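Local coordinates for protein integral membrane indolylacetylinositol arabinosyltransferase EmbB (Mycolicibacterium smegmatis MC2 155, PDB 7BVC) that is a membrane protein that probably polymerises arabinose into the arabinan of cell-wall arabinogalactan, and binds the drug ethambutol, at residues L846-V860 and L916-V928. Sequence-based numbering, arbitrary orientation.
Sequences LPARDETERAAHPLV and LRYPRSEIPDDAV
Arg920 reaches from the loop after strand 914-918 to Glu853, Arg854 and His857. Its NH1 forms a long, weak salt bridge to Glu853 OE2 (3.5 Å), the carboxylate group lying at the guanidinium edge with its plane turned 76° from it. On the same guanidinium, NH2 sits 2.7 Å from the backbone O of His857. Arg854 stays extended as far as CD, with CG anti to the backbone N (chi1 -160°), and lays CG over a face of the Arg920 guanidinium; Arg920 CD in turn lies over a face of the Arg854 guanidinium. The two guanidinium planes are turned 34° from each other, and their like charges are probably eased by separate acids, Glu853 for one and Asp925 for the other. Asp925 OD1 takes Arg854 NH1 at 2.9 Å from above the carboxylate plane. Arg849, its chain bent at chi2 and chi3, brings NE to the same OD1 and NH1 to OD2, both weak bonds, with the two planes nearly perpendicular. Glu851 OE2 pairs with Arg854 NH1 by charge alone, standing well out of the guanidinium plane, while Asp850 caps the helix by accepting from Thr852 N.

These connections link two antiparallel four-stranded sheets of the EmbC C-terminal domain, consistent with a beta-sandwich of the galactose-binding-like clan: segment 846-860 leads from strand 837-845 to strand 860-866, and segment 916-928 from strand 914-918 to strand 929-936. At one end, Val860 and Tyr918 make an antiparallel hydrogen-bonded pair, Val860 N to Tyr918 O being 2.9 Å. Leu859 lies alongside Arg917, CD2 against its CB, and both side chains touch Tyr1036. At the other end Leu846 CD1 rests 3.9 Å from Ala927 CB, next to Ile923, which also packs on Tyr887 of strand 882-889.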
# COMPACT_ATOMS: atom_id res chain seq x y z
N LEU B 846 -13.01 48.12 -16.88
CA LEU B 846 -12.43 47.98 -15.55
C LEU B 846 -13.04 49.01 -14.62
O LEU B 846 -13.42 50.10 -15.05
CB LEU B 846 -10.91 48.14 -15.60
CG LEU B 846 -10.11 46.86 -15.87
CD1 LEU B 846 -8.63 47.17 -15.97
CD2 LEU B 846 -10.38 45.81 -14.81
N PRO B 847 -13.15 48.71 -13.31
CA PRO B 847 -14.04 49.51 -12.44
C PRO B 847 -13.73 51.00 -12.40
O PRO B 847 -14.59 51.81 -12.77
CB PRO B 847 -13.83 48.87 -11.07
CG PRO B 847 -13.39 47.48 -11.36
CD PRO B 847 -12.54 47.60 -12.58
N ALA B 848 -12.53 51.38 -11.98
CA ALA B 848 -12.18 52.79 -11.82
C ALA B 848 -10.67 52.88 -11.63
O ALA B 848 -9.95 51.89 -11.78
CB ALA B 848 -12.94 53.42 -10.65
N ARG B 849 -10.20 54.08 -11.30
CA ARG B 849 -8.79 54.35 -11.03
C ARG B 849 -8.68 54.88 -9.61
O ARG B 849 -8.71 56.09 -9.38
CB ARG B 849 -8.21 55.34 -12.04
CG ARG B 849 -8.22 54.84 -13.48
CD ARG B 849 -6.96 54.04 -13.78
NE ARG B 849 -5.75 54.75 -13.37
CZ ARG B 849 -5.17 55.72 -14.06
NH1 ARG B 849 -4.08 56.31 -13.61
NH2 ARG B 849 -5.69 56.11 -15.22
N ASP B 850 -8.56 53.96 -8.65
CA ASP B 850 -8.44 54.33 -7.24
C ASP B 850 -7.74 53.20 -6.50
O ASP B 850 -8.02 52.03 -6.73
CB ASP B 850 -9.82 54.60 -6.62
CG ASP B 850 -9.74 55.49 -5.40
OD1 ASP B 850 -8.67 55.54 -4.76
OD2 ASP B 850 -10.75 56.15 -5.08
N GLU B 851 -6.81 53.58 -5.62
CA GLU B 851 -6.05 52.59 -4.86
C GLU B 851 -6.76 52.17 -3.58
O GLU B 851 -6.54 51.05 -3.11
CB GLU B 851 -4.66 53.15 -4.52
CG GLU B 851 -3.89 53.67 -5.72
CD GLU B 851 -3.71 52.63 -6.80
OE1 GLU B 851 -3.46 51.45 -6.47
OE2 GLU B 851 -3.82 52.99 -8.00
N THR B 852 -7.60 53.03 -3.02
CA THR B 852 -8.42 52.64 -1.88
C THR B 852 -9.31 51.45 -2.23
O THR B 852 -9.55 50.58 -1.38
CB THR B 852 -9.26 53.82 -1.40
OG1 THR B 852 -8.40 54.90 -1.01
CG2 THR B 852 -10.12 53.43 -0.21
N GLU B 853 -9.81 51.40 -3.47
CA GLU B 853 -10.60 50.26 -3.90
C GLU B 853 -9.72 49.03 -4.12
O GLU B 853 -10.04 47.94 -3.64
CB GLU B 853 -11.36 50.60 -5.18
CG GLU B 853 -11.67 49.39 -6.04
CD GLU B 853 -12.11 49.76 -7.44
OE1 GLU B 853 -12.19 50.97 -7.73
OE2 GLU B 853 -12.38 48.84 -8.24
N ARG B 854 -8.61 49.19 -4.84
CA ARG B 854 -7.73 48.06 -5.13
C ARG B 854 -7.14 47.47 -3.86
O ARG B 854 -6.68 46.32 -3.88
CB ARG B 854 -6.62 48.48 -6.09
CG ARG B 854 -5.96 47.31 -6.81
CD ARG B 854 -4.84 47.77 -7.72
NE ARG B 854 -5.21 48.98 -8.45
CZ ARG B 854 -4.67 49.34 -9.61
NH1 ARG B 854 -5.06 50.46 -10.21
NH2 ARG B 854 -3.74 48.58 -10.18
N ALA B 855 -7.13 48.22 -2.76
CA ALA B 855 -6.78 47.63 -1.47
C ALA B 855 -7.78 46.57 -1.04
O ALA B 855 -7.44 45.73 -0.19
CB ALA B 855 -6.69 48.73 -0.40
N ALA B 856 -8.99 46.58 -1.60
CA ALA B 856 -10.04 45.66 -1.20
C ALA B 856 -10.53 44.73 -2.30
O ALA B 856 -11.20 43.75 -1.99
CB ALA B 856 -11.25 46.44 -0.64
N HIS B 857 -10.22 45.01 -3.57
CA HIS B 857 -10.68 44.20 -4.69
C HIS B 857 -9.49 43.76 -5.53
O HIS B 857 -9.35 44.17 -6.69
CB HIS B 857 -11.68 44.98 -5.55
CG HIS B 857 -12.91 45.40 -4.82
ND1 HIS B 857 -13.93 44.53 -4.49
CD2 HIS B 857 -13.29 46.61 -4.35
CE1 HIS B 857 -14.88 45.18 -3.85
NE2 HIS B 857 -14.52 46.45 -3.75
N PRO B 858 -8.60 42.93 -4.98
CA PRO B 858 -7.38 42.57 -5.71
C PRO B 858 -7.51 41.34 -6.59
O PRO B 858 -6.62 40.48 -6.54
CB PRO B 858 -6.38 42.33 -4.58
CG PRO B 858 -7.23 41.69 -3.53
CD PRO B 858 -8.62 42.30 -3.65
N LEU B 859 -8.55 41.23 -7.41
CA LEU B 859 -8.71 40.03 -8.22
C LEU B 859 -9.59 40.29 -9.43
O LEU B 859 -10.48 41.15 -9.39
CB LEU B 859 -9.31 38.88 -7.40
CG LEU B 859 -8.37 37.87 -6.74
CD1 LEU B 859 -9.16 36.93 -5.86
CD2 LEU B 859 -7.59 37.09 -7.78
N VAL B 860 -9.32 39.55 -10.50
CA VAL B 860 -10.23 39.38 -11.63
C VAL B 860 -10.36 37.89 -11.87
O VAL B 860 -9.35 37.21 -12.12
CB VAL B 860 -9.72 40.10 -12.89
CG1 VAL B 860 -10.48 39.61 -14.12
CG2 VAL B 860 -9.86 41.60 -12.74
N LEU B 916 -10.50 30.83 -12.31
CA LEU B 916 -9.20 31.25 -12.80
C LEU B 916 -8.93 32.64 -12.24
O LEU B 916 -9.75 33.54 -12.40
CB LEU B 916 -9.16 31.28 -14.32
CG LEU B 916 -9.90 30.20 -15.12
CD1 LEU B 916 -9.64 30.35 -16.61
CD2 LEU B 916 -9.54 28.80 -14.65
N ARG B 917 -7.77 32.80 -11.60
CA ARG B 917 -7.42 34.01 -10.88
C ARG B 917 -6.47 34.87 -11.70
O ARG B 917 -5.56 34.35 -12.35
CB ARG B 917 -6.77 33.68 -9.53
CG ARG B 917 -7.70 33.11 -8.48
CD ARG B 917 -7.81 31.60 -8.60
NE ARG B 917 -8.67 31.03 -7.56
CZ ARG B 917 -8.21 30.38 -6.50
NH1 ARG B 917 -6.91 30.22 -6.33
NH2 ARG B 917 -9.06 29.88 -5.61
N TYR B 918 -6.69 36.18 -11.67
CA TYR B 918 -5.79 37.14 -12.29
C TYR B 918 -5.62 38.29 -11.30
O TYR B 918 -6.53 39.13 -11.15
CB TYR B 918 -6.32 37.65 -13.63
CG TYR B 918 -6.69 36.56 -14.60
CD1 TYR B 918 -5.71 35.82 -15.25
CD2 TYR B 918 -8.01 36.26 -14.87
CE1 TYR B 918 -6.04 34.82 -16.14
CE2 TYR B 918 -8.35 35.26 -15.76
CZ TYR B 918 -7.36 34.55 -16.39
OH TYR B 918 -7.69 33.55 -17.28
N PRO B 919 -4.51 38.34 -10.57
CA PRO B 919 -4.30 39.43 -9.62
C PRO B 919 -4.19 40.76 -10.35
O PRO B 919 -3.59 40.85 -11.43
CB PRO B 919 -2.99 39.06 -8.93
CG PRO B 919 -2.30 38.15 -9.88
CD PRO B 919 -3.38 37.39 -10.58
N ARG B 920 -4.77 41.80 -9.76
CA ARG B 920 -4.76 43.11 -10.39
C ARG B 920 -3.44 43.84 -10.21
O ARG B 920 -3.38 45.05 -10.49
CB ARG B 920 -5.92 43.96 -9.87
CG ARG B 920 -6.56 44.81 -10.95
CD ARG B 920 -7.35 45.97 -10.39
NE ARG B 920 -8.51 45.53 -9.63
CZ ARG B 920 -9.43 46.35 -9.14
NH1 ARG B 920 -9.33 47.65 -9.34
NH2 ARG B 920 -10.45 45.86 -8.45
N SER B 921 -2.40 43.16 -9.74
CA SER B 921 -1.06 43.73 -9.72
C SER B 921 -0.33 43.53 -11.04
O SER B 921 0.51 44.35 -11.41
CB SER B 921 -0.24 43.13 -8.58
OG SER B 921 -0.09 41.73 -8.74
N GLU B 922 -0.64 42.44 -11.76
CA GLU B 922 -0.07 42.25 -13.09
C GLU B 922 -0.63 43.28 -14.07
O GLU B 922 0.12 43.88 -14.84
CB GLU B 922 -0.37 40.83 -13.58
CG GLU B 922 -0.29 39.77 -12.50
CD GLU B 922 1.11 39.23 -12.31
OE1 GLU B 922 2.03 39.70 -13.01
OE2 GLU B 922 1.30 38.35 -11.45
N ILE B 923 -1.94 43.48 -14.04
CA ILE B 923 -2.60 44.48 -14.88
C ILE B 923 -2.16 45.86 -14.43
O ILE B 923 -2.37 46.22 -13.26
CB ILE B 923 -4.13 44.32 -14.82
CG1 ILE B 923 -4.50 42.84 -14.75
CG2 ILE B 923 -4.78 44.96 -16.02
CD1 ILE B 923 -5.98 42.60 -14.58
N PRO B 924 -1.54 46.67 -15.30
CA PRO B 924 -1.04 47.98 -14.87
C PRO B 924 -2.15 48.95 -14.51
O PRO B 924 -3.34 48.62 -14.61
CB PRO B 924 -0.24 48.46 -16.09
CG PRO B 924 -0.83 47.73 -17.24
CD PRO B 924 -1.22 46.38 -16.71
N ASP B 925 -1.78 50.16 -14.10
CA ASP B 925 -2.75 51.17 -13.70
C ASP B 925 -3.27 51.99 -14.88
O ASP B 925 -4.12 52.86 -14.69
CB ASP B 925 -2.14 52.10 -12.64
CG ASP B 925 -3.16 53.05 -12.03
OD1 ASP B 925 -4.35 52.69 -11.97
OD2 ASP B 925 -2.76 54.16 -11.62
N ASP B 926 -2.79 51.71 -16.09
CA ASP B 926 -3.27 52.40 -17.28
C ASP B 926 -4.18 51.51 -18.12
O ASP B 926 -4.68 51.95 -19.16
CB ASP B 926 -2.08 52.90 -18.11
CG ASP B 926 -2.45 54.02 -19.06
OD1 ASP B 926 -2.13 55.19 -18.75
OD2 ASP B 926 -3.03 53.74 -20.14
N ALA B 927 -4.42 50.28 -17.68
CA ALA B 927 -5.32 49.39 -18.40
C ALA B 927 -6.74 49.93 -18.35
O ALA B 927 -7.20 50.43 -17.31
CB ALA B 927 -5.27 47.98 -17.81
N VAL B 928 -7.45 49.83 -19.47
CA VAL B 928 -8.77 50.42 -19.63
C VAL B 928 -9.86 49.36 -19.74
O VAL B 928 -10.96 49.53 -19.20
CB VAL B 928 -8.81 51.37 -20.84
CG1 VAL B 928 -10.13 52.11 -20.91
CG2 VAL B 928 -7.64 52.33 -20.77